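HI1317 (PDB 1JOV) probably interconverts the alpha and beta anomers of glucose 6-phosphate, acting as a glucose-6-phosphate 1-epimerase. Local coordinates at residues L42-P47 with K51-W56; E59-P62 with A68-G71; S183-H186 with N190-C193; M200-L205 with L245-A250; P228-T233 with T239-M244. One frame throughout, in Å; residues are numbered along the deposited sequence.

Contact 1. Residues L42-P47 with K51-W56; sequences LISWKP and KQDVLW. With TRS (2-amino-2-hydroxymethyl-propane-1,3-diol), chain C.
Asp53 meets Ser44 and Trp45 where an Asx turn in 51-56 comes up against 42-47, the last strand of an antiparallel sheet. That strand carries a classic beta bulge, with Ile43 and Ser44 both opposite Lys34. CB of Asp53 lies beside O1 of a Tris molecule, probably from the crystallisation liquor. CG stands anti to the backbone N (chi1 -161°), and this swings the carboxylate across to the strand. OD1 takes two backbone N-H groups from opposite faces of the carboxylate plane: Trp45 N, 2.8 Å away on the syn side, and Leu55 N at 3.0 Å, well above the plane. The second bond closes the Asx turn. OD2 accepts the hydroxyl of Ser44 in a short bond, OG to OD2 2.5 Å, and also a water that donates to Ile43 O. Four donors therefore grip the one carboxylate, which should favour its charged form. The backbone adds a bond from Val54 N to Trp45 O, 2.9 Å and fairly straight at 165°. Arg211 and Asn154 hydrogen-bond carbonyls of 51-56, and Asp53 N donates to Tris O1.

Apart from this polar row the packing is apolar. Val54 and Trp45 run side by side, pointing the same way, with Val54 CB 3.6 Å from Trp45 CE3; Pro47 CD sits over the centre of the indole face and also touches Val54 CG2. Leu55 reaches in at about a right angle to Leu42, its CD1 3.6 Å from Leu42 CG.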
# COMPACT_ATOMS: atom_id res chain seq x y z
N LEU A 42 -4.44 4.23 -2.19
CA LEU A 42 -4.99 3.28 -3.16
C LEU A 42 -5.61 2.05 -2.41
O LEU A 42 -4.91 1.43 -1.56
CB LEU A 42 -3.80 2.81 -4.01
CG LEU A 42 -4.16 1.84 -5.15
CD1 LEU A 42 -5.19 2.32 -6.24
CD2 LEU A 42 -2.84 1.41 -5.83
N ILE A 43 -6.92 1.85 -2.53
CA ILE A 43 -7.51 0.67 -1.91
C ILE A 43 -8.00 -0.47 -2.77
O ILE A 43 -8.37 -1.53 -2.23
CB ILE A 43 -8.65 1.17 -0.95
CG1 ILE A 43 -9.62 2.08 -1.69
CG2 ILE A 43 -7.95 1.92 0.18
CD1 ILE A 43 -10.94 2.33 -0.93
N SER A 44 -7.98 -0.25 -4.09
CA SER A 44 -8.38 -1.33 -5.02
C SER A 44 -7.65 -1.09 -6.35
O SER A 44 -7.49 0.06 -6.78
CB SER A 44 -9.87 -1.23 -5.28
OG SER A 44 -10.31 -2.14 -6.30
N TRP A 45 -7.21 -2.15 -6.93
CA TRP A 45 -6.61 -2.03 -8.26
C TRP A 45 -6.83 -3.34 -9.00
O TRP A 45 -6.32 -4.37 -8.58
CB TRP A 45 -5.12 -1.56 -8.25
CG TRP A 45 -4.53 -1.65 -9.62
CD1 TRP A 45 -4.96 -1.01 -10.76
CD2 TRP A 45 -3.38 -2.43 -9.99
NE1 TRP A 45 -4.12 -1.32 -11.81
CE2 TRP A 45 -3.22 -2.27 -11.38
CE3 TRP A 45 -2.54 -3.30 -9.32
CZ2 TRP A 45 -2.17 -2.88 -12.07
CZ3 TRP A 45 -1.50 -3.94 -10.01
CH2 TRP A 45 -1.38 -3.75 -11.37
N LYS A 46 -7.60 -3.31 -10.08
CA LYS A 46 -7.83 -4.57 -10.80
C LYS A 46 -7.48 -4.26 -12.26
O LYS A 46 -8.23 -3.61 -12.99
CB LYS A 46 -9.28 -4.99 -10.62
CG LYS A 46 -9.57 -6.45 -10.95
CD LYS A 46 -11.06 -6.75 -10.57
CE LYS A 46 -11.51 -8.13 -11.03
NZ LYS A 46 -12.96 -8.41 -10.71
N PRO A 47 -6.27 -4.59 -12.65
CA PRO A 47 -5.86 -4.34 -14.04
C PRO A 47 -6.66 -5.27 -15.02
O PRO A 47 -7.26 -6.25 -14.66
CB PRO A 47 -4.41 -4.73 -14.09
CG PRO A 47 -4.11 -5.35 -12.80
CD PRO A 47 -5.20 -5.12 -11.82
N LYS A 51 -8.57 -11.42 -12.58
CA LYS A 51 -9.84 -11.99 -12.12
C LYS A 51 -10.17 -11.53 -10.72
O LYS A 51 -11.33 -11.51 -10.29
CB LYS A 51 -9.81 -13.52 -12.17
CG LYS A 51 -9.73 -14.08 -13.59
CD LYS A 51 -9.28 -15.54 -13.57
CE LYS A 51 -8.82 -16.00 -14.96
NZ LYS A 51 -8.38 -17.41 -14.95
N GLN A 52 -9.13 -11.16 -9.97
CA GLN A 52 -9.35 -10.72 -8.62
C GLN A 52 -8.65 -9.36 -8.45
O GLN A 52 -7.63 -9.10 -9.06
CB GLN A 52 -8.77 -11.76 -7.64
CG GLN A 52 -9.46 -13.18 -7.65
CD GLN A 52 -8.84 -14.12 -8.67
OE1 GLN A 52 -7.81 -13.81 -9.21
NE2 GLN A 52 -9.46 -15.29 -8.90
N ASP A 53 -9.16 -8.57 -7.53
CA ASP A 53 -8.47 -7.35 -7.20
C ASP A 53 -7.01 -7.70 -6.79
O ASP A 53 -6.77 -8.72 -6.14
CB ASP A 53 -9.19 -6.65 -6.02
CG ASP A 53 -8.91 -5.16 -5.80
OD1 ASP A 53 -7.77 -4.74 -6.05
OD2 ASP A 53 -9.84 -4.43 -5.38
N VAL A 54 -6.05 -6.85 -7.14
CA VAL A 54 -4.67 -7.04 -6.70
C VAL A 54 -4.47 -6.69 -5.24
O VAL A 54 -3.57 -7.27 -4.56
CB VAL A 54 -3.68 -6.26 -7.58
CG1 VAL A 54 -2.29 -6.36 -7.02
CG2 VAL A 54 -3.68 -6.84 -8.98
N LEU A 55 -5.27 -5.72 -4.73
CA LEU A 55 -5.09 -5.29 -3.36
C LEU A 55 -6.20 -5.82 -2.42
O LEU A 55 -7.36 -6.04 -2.86
CB LEU A 55 -5.13 -3.78 -3.33
CG LEU A 55 -3.98 -3.15 -4.13
CD1 LEU A 55 -4.19 -1.66 -4.12
CD2 LEU A 55 -2.63 -3.44 -3.49
N TRP A 56 -5.86 -5.96 -1.18
CA TRP A 56 -6.87 -6.38 -0.24
C TRP A 56 -7.37 -5.24 0.60
O TRP A 56 -6.58 -4.33 1.04
CB TRP A 56 -6.25 -7.48 0.66
CG TRP A 56 -7.09 -7.97 1.81
CD1 TRP A 56 -7.90 -9.13 1.79
CD2 TRP A 56 -7.08 -7.51 3.15
NE1 TRP A 56 -8.49 -9.30 3.02
CE2 TRP A 56 -7.99 -8.35 3.88
CE3 TRP A 56 -6.50 -6.44 3.80
CZ2 TRP A 56 -8.27 -8.13 5.22
CZ3 TRP A 56 -6.79 -6.19 5.14
CH2 TRP A 56 -7.65 -7.08 5.86
C TRS C . -13.41 -8.24 -6.65
C1 TRS C . -12.40 -8.57 -5.58
C2 TRS C . -12.81 -8.71 -7.96
C3 TRS C . -13.67 -6.74 -6.73
N TRS C . -14.67 -8.95 -6.38
O1 TRS C . -11.49 -9.38 -6.28
O2 TRS C . -13.24 -10.02 -8.30
O3 TRS C . -13.30 -6.26 -8.01
O HOH W 1 -10.13 -3.58 -2.70

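Contact 2. Residues E59-P62 with A68-G71; sequences EVEP and AIRG. With SO4 (sulfate ion), chain B.
Glu61 and Arg70 have opposite charges yet do not pair: the carboxylate takes the backbone N-H of Arg70, while the guanidinium goes elsewhere. Arg70 N donates to Glu61 OE1 over 2.7 Å, almost dead straight at 175°, and arrives from above the carboxylate plane, 43° out of it. The nearest charged atoms, Glu61 OE1 and Arg70 NE, stay 6.5 Å apart. Glu61 gets there by leaving the chain anti to its backbone N and then bending at chi2 (55°), which takes the glutamate side chain across that of Ile69 at roughly a right angle. OE2 comes 3.7 Å from Ile69 CG1, and CD lies close to Ile69 CG2. The other oxygen is also in use, since OE2 accepts from the backbone N of Phe63, so the carboxylate ties two loop amides together. A water lies close to both Glu61 OE1 and Ala68 O.

Beyond CB, Arg70 bends at both chi2 and chi3 and turns its flat end away from Glu61. NH2 donates a hydrogen bond to O3 of a sulfate ion, probably from the crystallisation liquor, at the edge of the guanidinium, in its plane, at 2.6 Å. NH1 bonds Tyr152 OH, NH2 also reaches Ser234 O, and Arg92 hydrogen-bonds the same sulfate. The side chain of Arg70 lies about 5 Å from that of His150, a predicted active-site residue. Two arginines around an anion beside that histidine are consistent with the substrate pocket of an aldose 1-epimerase that handles a phosphorylated sugar.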
# COMPACT_ATOMS: atom_id res chain seq x y z
N GLU A 59 -12.94 -6.54 4.86
CA GLU A 59 -14.38 -6.66 4.60
C GLU A 59 -15.20 -5.98 5.69
O GLU A 59 -16.40 -5.71 5.51
CB GLU A 59 -14.81 -8.11 4.30
CG GLU A 59 -14.88 -9.01 5.52
CD GLU A 59 -13.56 -9.61 5.96
OE1 GLU A 59 -12.47 -9.15 5.51
OE2 GLU A 59 -13.59 -10.54 6.80
N VAL A 60 -14.51 -5.62 6.75
CA VAL A 60 -15.18 -4.86 7.79
C VAL A 60 -14.66 -3.44 7.92
O VAL A 60 -14.86 -2.81 8.94
CB VAL A 60 -15.09 -5.62 9.12
CG1 VAL A 60 -15.91 -6.89 9.08
CG2 VAL A 60 -13.64 -5.92 9.44
N GLU A 61 -14.07 -2.95 6.86
CA GLU A 61 -13.55 -1.59 6.89
C GLU A 61 -14.66 -0.53 7.14
O GLU A 61 -15.61 -0.43 6.38
CB GLU A 61 -12.80 -1.25 5.59
CG GLU A 61 -12.35 0.20 5.44
CD GLU A 61 -11.49 0.75 6.59
OE1 GLU A 61 -10.56 0.05 7.05
OE2 GLU A 61 -11.76 1.88 7.02
N PRO A 62 -14.48 0.24 8.23
CA PRO A 62 -15.46 1.29 8.59
C PRO A 62 -15.60 2.56 7.74
O PRO A 62 -16.61 3.32 7.73
CB PRO A 62 -15.12 1.65 10.08
CG PRO A 62 -13.79 0.90 10.48
CD PRO A 62 -13.46 0.02 9.29
N ALA A 68 -7.47 5.09 10.27
CA ALA A 68 -6.67 4.51 9.18
C ALA A 68 -7.43 3.41 8.56
O ALA A 68 -8.05 2.59 9.26
CB ALA A 68 -5.32 4.03 9.66
N ILE A 69 -7.48 3.38 7.23
CA ILE A 69 -8.15 2.34 6.51
C ILE A 69 -7.30 1.09 6.46
O ILE A 69 -6.11 1.14 6.16
CB ILE A 69 -8.47 2.82 5.04
CG1 ILE A 69 -9.49 3.99 5.07
CG2 ILE A 69 -8.94 1.71 4.06
CD1 ILE A 69 -9.47 4.85 3.75
N ARG A 70 -7.90 -0.08 6.74
CA ARG A 70 -7.24 -1.35 6.84
C ARG A 70 -7.22 -2.03 5.50
O ARG A 70 -8.16 -2.75 5.05
CB ARG A 70 -7.98 -2.27 7.89
CG ARG A 70 -7.34 -3.58 8.02
CD ARG A 70 -5.89 -3.61 8.63
NE ARG A 70 -5.86 -3.25 10.05
CZ ARG A 70 -4.80 -2.90 10.74
NH1 ARG A 70 -3.59 -2.97 10.18
NH2 ARG A 70 -4.90 -2.55 12.05
N GLY A 71 -6.13 -1.85 4.76
CA GLY A 71 -6.03 -2.46 3.43
C GLY A 71 -5.46 -1.55 2.36
O GLY A 71 -5.19 -0.39 2.64
S SO4 B . -2.27 -0.28 12.74
O1 SO4 B . -2.58 -0.19 11.33
O2 SO4 B . -0.85 -0.44 12.81
O3 SO4 B . -2.95 -1.41 13.40
O4 SO4 B . -2.76 0.89 13.42
O HOH W 2 -9.83 0.56 9.48

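Contact 3. Residues S183-H186 with N190-C193; sequences SPRH and NVDC
Arg185 reaches across to Val191 and Cys193 at the start of strand 191-196, in one of the antiparallel sheets of this galactose-mutarotase-like beta-sandwich fold. Segment 183-186 lies in the loop between strands 177-180 and 191-196, and Arg185 is its residue that carries the contact.

The polar part is slight. Arg185 NH1 points at Cys193 SG over 3.4 Å, with a bent N-H...S angle of 140°, a weak hydrogen bond. The sulfur lies at the edge of the guanidinium, near its plane. Cys193 is modelled in two conformers, so this weak bond is doubtful. The same NH1 is also hydrogen-bonded to Tyr195 OH, which helps to place the guanidinium.

Covalently, Cys193 is one half of the disulfide seen with Cys170, which lies on the neighbouring strand 169-172. Arg185 also packs on Cys170, so the arginine side chain lies against both cysteines of the disulfide. At the other end of the arginine, its backbone is held by Val163.

The remaining interactions are van der Waals contacts. The side chains of Arg185 and Val191 come from opposite directions. Arg185 leaves the backbone with CG anti to N (chi1 -178°) and kinks at chi2, bringing the guanidinium to the valine methyls. CG1 meets it obliquely; NH2 is 3.8 Å from Val191 CG1 and 3.9 Å from Val191 CG2.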
# COMPACT_ATOMS: atom_id res chain seq x y z
N SER A 183 14.25 -19.02 1.26
CA SER A 183 13.81 -18.25 0.12
C SER A 183 13.68 -19.21 -1.05
O SER A 183 14.68 -19.72 -1.52
CB SER A 183 14.75 -17.08 -0.18
OG SER A 183 14.42 -16.49 -1.42
N PRO A 184 12.47 -19.42 -1.55
CA PRO A 184 11.26 -18.69 -1.14
C PRO A 184 10.84 -18.89 0.29
O PRO A 184 11.38 -19.75 1.06
CB PRO A 184 10.20 -19.23 -2.12
CG PRO A 184 11.00 -19.74 -3.29
CD PRO A 184 12.17 -20.39 -2.61
N ARG A 185 9.90 -18.03 0.71
CA ARG A 185 9.39 -18.10 2.07
C ARG A 185 7.93 -18.35 1.93
O ARG A 185 7.32 -17.85 0.99
CB ARG A 185 9.56 -16.76 2.83
CG ARG A 185 9.08 -16.83 4.25
CD ARG A 185 10.19 -16.48 5.27
NE ARG A 185 9.73 -16.52 6.65
CZ ARG A 185 9.88 -15.52 7.50
NH1 ARG A 185 10.43 -14.36 7.08
NH2 ARG A 185 9.48 -15.67 8.74
N HIS A 186 7.38 -19.10 2.88
CA HIS A 186 5.97 -19.38 2.92
C HIS A 186 5.58 -18.88 4.28
O HIS A 186 6.45 -18.64 5.11
CB HIS A 186 5.69 -20.88 2.72
CG HIS A 186 5.93 -21.72 3.94
ND1 HIS A 186 4.98 -22.59 4.43
CD2 HIS A 186 7.00 -21.83 4.76
CE1 HIS A 186 5.46 -23.20 5.50
NE2 HIS A 186 6.68 -22.75 5.72
N ASN A 190 2.32 -16.13 12.29
CA ASN A 190 2.51 -14.67 12.43
C ASN A 190 3.91 -14.27 12.07
O ASN A 190 4.88 -14.69 12.74
CB ASN A 190 2.19 -14.20 13.82
CG ASN A 190 2.35 -12.74 14.02
OD1 ASN A 190 2.25 -12.28 15.17
ND2 ASN A 190 2.52 -11.97 12.92
N VAL A 191 4.01 -13.48 11.00
CA VAL A 191 5.28 -12.99 10.50
C VAL A 191 5.28 -11.46 10.50
O VAL A 191 4.29 -10.82 10.13
CB VAL A 191 5.59 -13.49 9.08
CG1 VAL A 191 6.91 -12.89 8.49
CG2 VAL A 191 5.66 -15.02 8.97
N ASP A 192 6.32 -10.88 11.07
CA ASP A 192 6.47 -9.43 11.19
C ASP A 192 7.99 -9.13 11.11
O ASP A 192 8.63 -8.83 12.13
CB ASP A 192 5.81 -8.84 12.44
CG ASP A 192 5.64 -7.30 12.36
OD1 ASP A 192 6.16 -6.72 11.39
OD2 ASP A 192 4.98 -6.60 13.15
N CYS A 193 8.52 -9.16 9.90
CA CYS A 193 9.96 -9.08 9.78
C CYS A 193 10.49 -8.08 8.78
O CYS A 193 9.93 -7.88 7.71
CB CYS A 193 10.53 -10.47 9.51
SG CYS A 193 10.37 -11.04 7.83

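Contact 4. Residues M200-L205 with L245-A250; sequences MQNQIL and LCLETA
Over one face of the Asn202 amide lie both methyls of Leu247, the branched end of the leucine bestriding the carbonyl: OD1 is 3.7 Å from Leu247 CD1 and 3.8 Å from Leu247 CD2. The nitrogen is further off, ND2 lying 4.1 Å from CD2 of the same leucine. His217 supplies the polar partner of the amide, its NE2 hydrogen-bonded to Asn202 OD1.

The amide is set against the leucine by a chi1 of 35°, which tucks CG of Asn202 between the backbone N and the carbonyl carbon. Leu247 instead has CG anti to N (chi1 -154°) and extends toward the opposing strand. Two residues along, Ile204 adds an apolar touch, with its CD1 4.2 Å from Leu247 CB. The closest CA atoms, those of Ile204 and Leu247, are 8.7 Å apart: this is the spacing of two sheets packed face to face, with side chains packed between them. Strand 201-206 belongs to one sheet and 244-251 to another, the layered arrangement of the galactose-mutarotase beta-sandwich.

Side chains alternate along 245-250. Leu245 and Leu247 look into the sandwich, whereas Cys246 and Glu248, the latter a predicted active-site residue, touch His150 beyond the other face. His217 also bonds Thr249 OG1 through ND1, so it bridges the two strands. The chemistry implies a greasy layer with one buried amide oxygen, whose polarity is met by that imidazole while the leucine methyls shield it.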
# COMPACT_ATOMS: atom_id res chain seq x y z
N MET A 200 16.05 -5.14 -5.62
CA MET A 200 14.78 -4.37 -5.64
C MET A 200 13.57 -5.11 -6.20
O MET A 200 12.48 -4.52 -6.31
CB MET A 200 15.00 -3.05 -6.36
CG MET A 200 15.96 -2.16 -5.59
SD MET A 200 15.40 -1.65 -3.92
CE MET A 200 14.42 -0.35 -4.37
N GLN A 201 13.73 -6.39 -6.56
CA GLN A 201 12.60 -7.17 -7.03
C GLN A 201 12.28 -8.36 -6.13
O GLN A 201 13.18 -9.07 -5.69
CB GLN A 201 12.81 -7.58 -8.48
CG GLN A 201 13.14 -6.41 -9.40
CD GLN A 201 13.00 -6.78 -10.86
OE1 GLN A 201 12.01 -7.41 -11.24
NE2 GLN A 201 13.97 -6.39 -11.69
N ASN A 202 11.02 -8.54 -5.84
CA ASN A 202 10.56 -9.71 -5.11
C ASN A 202 9.19 -9.98 -5.66
O ASN A 202 8.60 -9.11 -6.30
CB ASN A 202 10.56 -9.51 -3.60
CG ASN A 202 10.20 -8.09 -3.23
OD1 ASN A 202 9.13 -7.61 -3.57
ND2 ASN A 202 11.11 -7.43 -2.51
N GLN A 203 8.69 -11.17 -5.43
CA GLN A 203 7.39 -11.47 -6.04
C GLN A 203 6.58 -12.39 -5.17
O GLN A 203 7.11 -13.01 -4.25
CB GLN A 203 7.51 -11.88 -7.52
CG GLN A 203 8.43 -12.98 -7.88
CD GLN A 203 9.89 -12.56 -7.95
OE1 GLN A 203 10.24 -11.47 -8.46
NE2 GLN A 203 10.75 -13.42 -7.44
N ILE A 204 5.27 -12.39 -5.34
CA ILE A 204 4.45 -13.17 -4.47
C ILE A 204 3.71 -14.17 -5.31
O ILE A 204 2.89 -13.82 -6.14
CB ILE A 204 3.43 -12.24 -3.82
CG1 ILE A 204 4.10 -11.30 -2.81
CG2 ILE A 204 2.37 -13.07 -3.19
CD1 ILE A 204 3.04 -10.21 -2.16
N LEU A 205 4.07 -15.41 -5.11
CA LEU A 205 3.47 -16.50 -5.83
C LEU A 205 2.22 -16.95 -5.12
O LEU A 205 2.27 -17.32 -3.94
CB LEU A 205 4.46 -17.64 -5.98
CG LEU A 205 4.03 -18.87 -6.78
CD1 LEU A 205 3.35 -18.44 -8.07
CD2 LEU A 205 5.23 -19.75 -7.08
N LEU A 245 -1.55 -10.50 2.45
CA LEU A 245 -0.17 -10.52 2.86
C LEU A 245 0.41 -9.12 2.55
O LEU A 245 0.26 -8.62 1.43
CB LEU A 245 0.60 -11.57 2.12
CG LEU A 245 2.10 -11.70 2.39
CD1 LEU A 245 2.25 -11.92 3.90
CD2 LEU A 245 2.70 -12.87 1.58
N CYS A 246 1.09 -8.57 3.54
CA CYS A 246 1.81 -7.30 3.29
C CYS A 246 3.29 -7.49 2.96
O CYS A 246 4.02 -8.16 3.69
CB CYS A 246 1.69 -6.43 4.52
SG CYS A 246 0.02 -5.75 4.75
N LEU A 247 3.72 -6.86 1.85
CA LEU A 247 5.12 -6.80 1.42
C LEU A 247 5.34 -5.28 1.23
O LEU A 247 5.02 -4.73 0.17
CB LEU A 247 5.43 -7.62 0.18
CG LEU A 247 6.90 -8.03 0.17
CD1 LEU A 247 7.16 -9.12 -0.86
CD2 LEU A 247 7.80 -6.83 -0.10
N GLU A 248 5.81 -4.64 2.26
CA GLU A 248 5.95 -3.21 2.34
C GLU A 248 7.26 -2.63 1.78
O GLU A 248 8.36 -3.10 2.12
CB GLU A 248 5.86 -2.76 3.79
CG GLU A 248 4.69 -3.34 4.54
CD GLU A 248 4.68 -3.09 6.04
OE1 GLU A 248 5.33 -2.13 6.47
OE2 GLU A 248 4.02 -3.85 6.78
N THR A 249 7.16 -1.61 0.93
CA THR A 249 8.30 -0.87 0.35
C THR A 249 8.73 0.16 1.41
O THR A 249 7.89 1.02 1.75
CB THR A 249 7.87 -0.15 -0.89
OG1 THR A 249 7.24 -1.07 -1.80
CG2 THR A 249 9.08 0.48 -1.58
N ALA A 250 9.94 0.14 1.97
CA ALA A 250 10.16 0.98 3.12
C ALA A 250 11.53 1.67 3.24
O ALA A 250 12.49 1.21 2.68
CB ALA A 250 10.00 0.21 4.40

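Contact 5. Residues P228-T233 with T239-M244; sequences PWHKKT and TGYQKM
Trp229, His230 and Tyr241 form an aromatic cluster on the long connection between strands 222-227 and 244-251. The first two occupy the centre of a type II' beta turn, closed by Lys231 N to Pro228 O at 3.0 Å; Tyr241 belongs to a short 3-10 segment, 240-242.

The tyrosine ring lies against the backbone of the turn. Trp229 CA sits over one face in a CH-pi contact, 4.0 Å from the ring centroid, while Trp229 O comes 3.1 Å from Tyr241 CD1. With chi1 at 79°, Tyr241 CG stands between its own N and C, and the ring is sent toward the turn. Gln242 CG covers the opposite face. The indole meets the tyrosine obliquely, planes at 50°, with Tyr241 CE2 over one face of the indole and 3.6 Å from Trp229 CE3. His230 approaches the hydroxyl end, its NE2 3.5 Å from Tyr241 OH, and its own ring carries Trp229 NE1 over one face.

Pro228 finishes the contact on the buried side. Its CG touches Tyr241 CB, and Pro228 CD lies 3.9 Å from Met244 SD. Asn227 ties both arms together, its side chain bonding Trp229 N and Tyr241 O. The whole is a tight turn and a 3-10 segment folded onto one another, an excursion between two adjacent antiparallel strands of a beta-sandwich.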
# COMPACT_ATOMS: atom_id res chain seq x y z
N PRO A 228 -0.63 -11.04 10.23
CA PRO A 228 -0.90 -11.07 11.66
C PRO A 228 -1.33 -12.49 12.12
O PRO A 228 -1.37 -12.78 13.32
CB PRO A 228 -2.08 -10.10 11.81
CG PRO A 228 -2.79 -10.14 10.49
CD PRO A 228 -1.71 -10.38 9.49
N TRP A 229 -1.71 -13.30 11.16
CA TRP A 229 -2.06 -14.70 11.42
C TRP A 229 -3.19 -14.72 12.47
O TRP A 229 -4.30 -14.24 12.19
CB TRP A 229 -0.79 -15.51 11.77
CG TRP A 229 -0.97 -17.00 11.76
CD1 TRP A 229 -1.24 -17.78 12.85
CD2 TRP A 229 -0.91 -17.88 10.63
NE1 TRP A 229 -1.37 -19.10 12.48
CE2 TRP A 229 -1.13 -19.19 11.13
CE3 TRP A 229 -0.68 -17.71 9.25
CZ2 TRP A 229 -1.21 -20.29 10.32
CZ3 TRP A 229 -0.70 -18.84 8.43
CH2 TRP A 229 -0.98 -20.11 8.99
N HIS A 230 -2.94 -15.23 13.69
CA HIS A 230 -4.06 -15.29 14.66
C HIS A 230 -4.28 -14.11 15.61
O HIS A 230 -5.23 -14.09 16.38
CB HIS A 230 -4.00 -16.57 15.48
CG HIS A 230 -4.53 -17.75 14.74
ND1 HIS A 230 -4.69 -18.98 15.34
CD2 HIS A 230 -5.01 -17.87 13.48
CE1 HIS A 230 -5.21 -19.82 14.46
NE2 HIS A 230 -5.41 -19.17 13.33
N LYS A 231 -3.37 -13.08 15.57
CA LYS A 231 -3.53 -11.92 16.47
C LYS A 231 -4.74 -11.14 16.10
O LYS A 231 -5.01 -10.89 14.92
CB LYS A 231 -2.36 -10.95 16.39
CG LYS A 231 -1.03 -11.48 16.91
CD LYS A 231 0.09 -10.48 16.69
CE LYS A 231 0.44 -9.75 17.97
NZ LYS A 231 1.51 -8.74 17.75
N LYS A 232 -5.49 -10.74 17.10
CA LYS A 232 -6.64 -9.93 16.80
C LYS A 232 -6.01 -8.61 16.29
O LYS A 232 -5.00 -8.17 16.81
CB LYS A 232 -7.48 -9.74 18.04
CG LYS A 232 -8.33 -8.51 18.14
CD LYS A 232 -8.91 -8.48 19.57
CE LYS A 232 -10.37 -8.01 19.64
NZ LYS A 232 -11.09 -8.53 20.85
N THR A 233 -6.61 -8.05 15.27
CA THR A 233 -6.02 -6.88 14.64
C THR A 233 -7.18 -5.95 14.37
O THR A 233 -8.16 -6.33 13.74
CB THR A 233 -5.35 -7.25 13.33
OG1 THR A 233 -4.51 -8.40 13.52
CG2 THR A 233 -4.51 -6.08 12.82
N THR A 239 -10.97 -13.82 10.27
CA THR A 239 -10.61 -14.62 9.10
C THR A 239 -9.81 -13.83 8.02
O THR A 239 -9.35 -14.42 7.03
CB THR A 239 -11.92 -15.16 8.49
OG1 THR A 239 -11.61 -15.94 7.32
CG2 THR A 239 -12.83 -13.99 8.11
N GLY A 240 -9.67 -12.54 8.22
CA GLY A 240 -8.98 -11.67 7.29
C GLY A 240 -7.58 -12.11 6.93
O GLY A 240 -7.20 -11.97 5.79
N TYR A 241 -6.77 -12.61 7.88
CA TYR A 241 -5.38 -12.89 7.54
C TYR A 241 -5.22 -13.90 6.41
O TYR A 241 -4.16 -13.95 5.78
CB TYR A 241 -4.56 -13.45 8.74
CG TYR A 241 -4.82 -14.95 9.00
CD1 TYR A 241 -5.91 -15.37 9.75
CD2 TYR A 241 -3.98 -15.94 8.53
CE1 TYR A 241 -6.16 -16.70 10.03
CE2 TYR A 241 -4.22 -17.29 8.81
CZ TYR A 241 -5.31 -17.66 9.56
OH TYR A 241 -5.56 -19.00 9.84
N GLN A 242 -6.26 -14.69 6.14
CA GLN A 242 -6.11 -15.75 5.17
C GLN A 242 -6.07 -15.27 3.76
O GLN A 242 -5.62 -16.00 2.87
CB GLN A 242 -7.32 -16.71 5.29
CG GLN A 242 -7.44 -17.36 6.63
CD GLN A 242 -8.43 -18.49 6.62
OE1 GLN A 242 -8.05 -19.65 6.70
NE2 GLN A 242 -9.73 -18.16 6.56
N LYS A 243 -6.52 -14.02 3.54
CA LYS A 243 -6.66 -13.55 2.17
C LYS A 243 -5.74 -12.36 1.89
O LYS A 243 -5.88 -11.72 0.83
CB LYS A 243 -8.14 -13.16 1.88
CG LYS A 243 -9.16 -14.31 2.02
CD LYS A 243 -9.28 -15.22 0.83
CE LYS A 243 -10.51 -16.11 1.02
NZ LYS A 243 -10.63 -16.71 2.40
N MET A 244 -4.77 -12.13 2.75
CA MET A 244 -3.89 -10.95 2.59
C MET A 244 -2.45 -11.30 2.98
O MET A 244 -2.15 -12.30 3.64
CB MET A 244 -4.38 -9.81 3.46
CG MET A 244 -4.49 -10.13 4.90
SD MET A 244 -2.99 -10.06 5.83
CE MET A 244 -3.10 -8.40 6.18
O HOH W 3 -7.81 -19.65 10.83

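Overall arrangement
Contacts 1, 2 and 5 meet round Trp56: its ring packs on Arg70 and Gly71 of contact 2 and on Met244 of contact 5, with Trp56 CD2 3.6 Å from Met244 CB. Contact 2 touches contact 5 directly through Arg70 and Thr233. Asn190 joins contact 3 to contact 5, whose last residue runs straight into strand segment 245-250 of contact 4. That strand carries Glu248, which with His150 makes the predicted active site. Side-chain distances to His150 are about 5 Å from Arg70, 7 Å from Met244, 9 Å from Leu247 and 10 Å from Leu55; contact 3 lies further out, Val191 at about 12 Å.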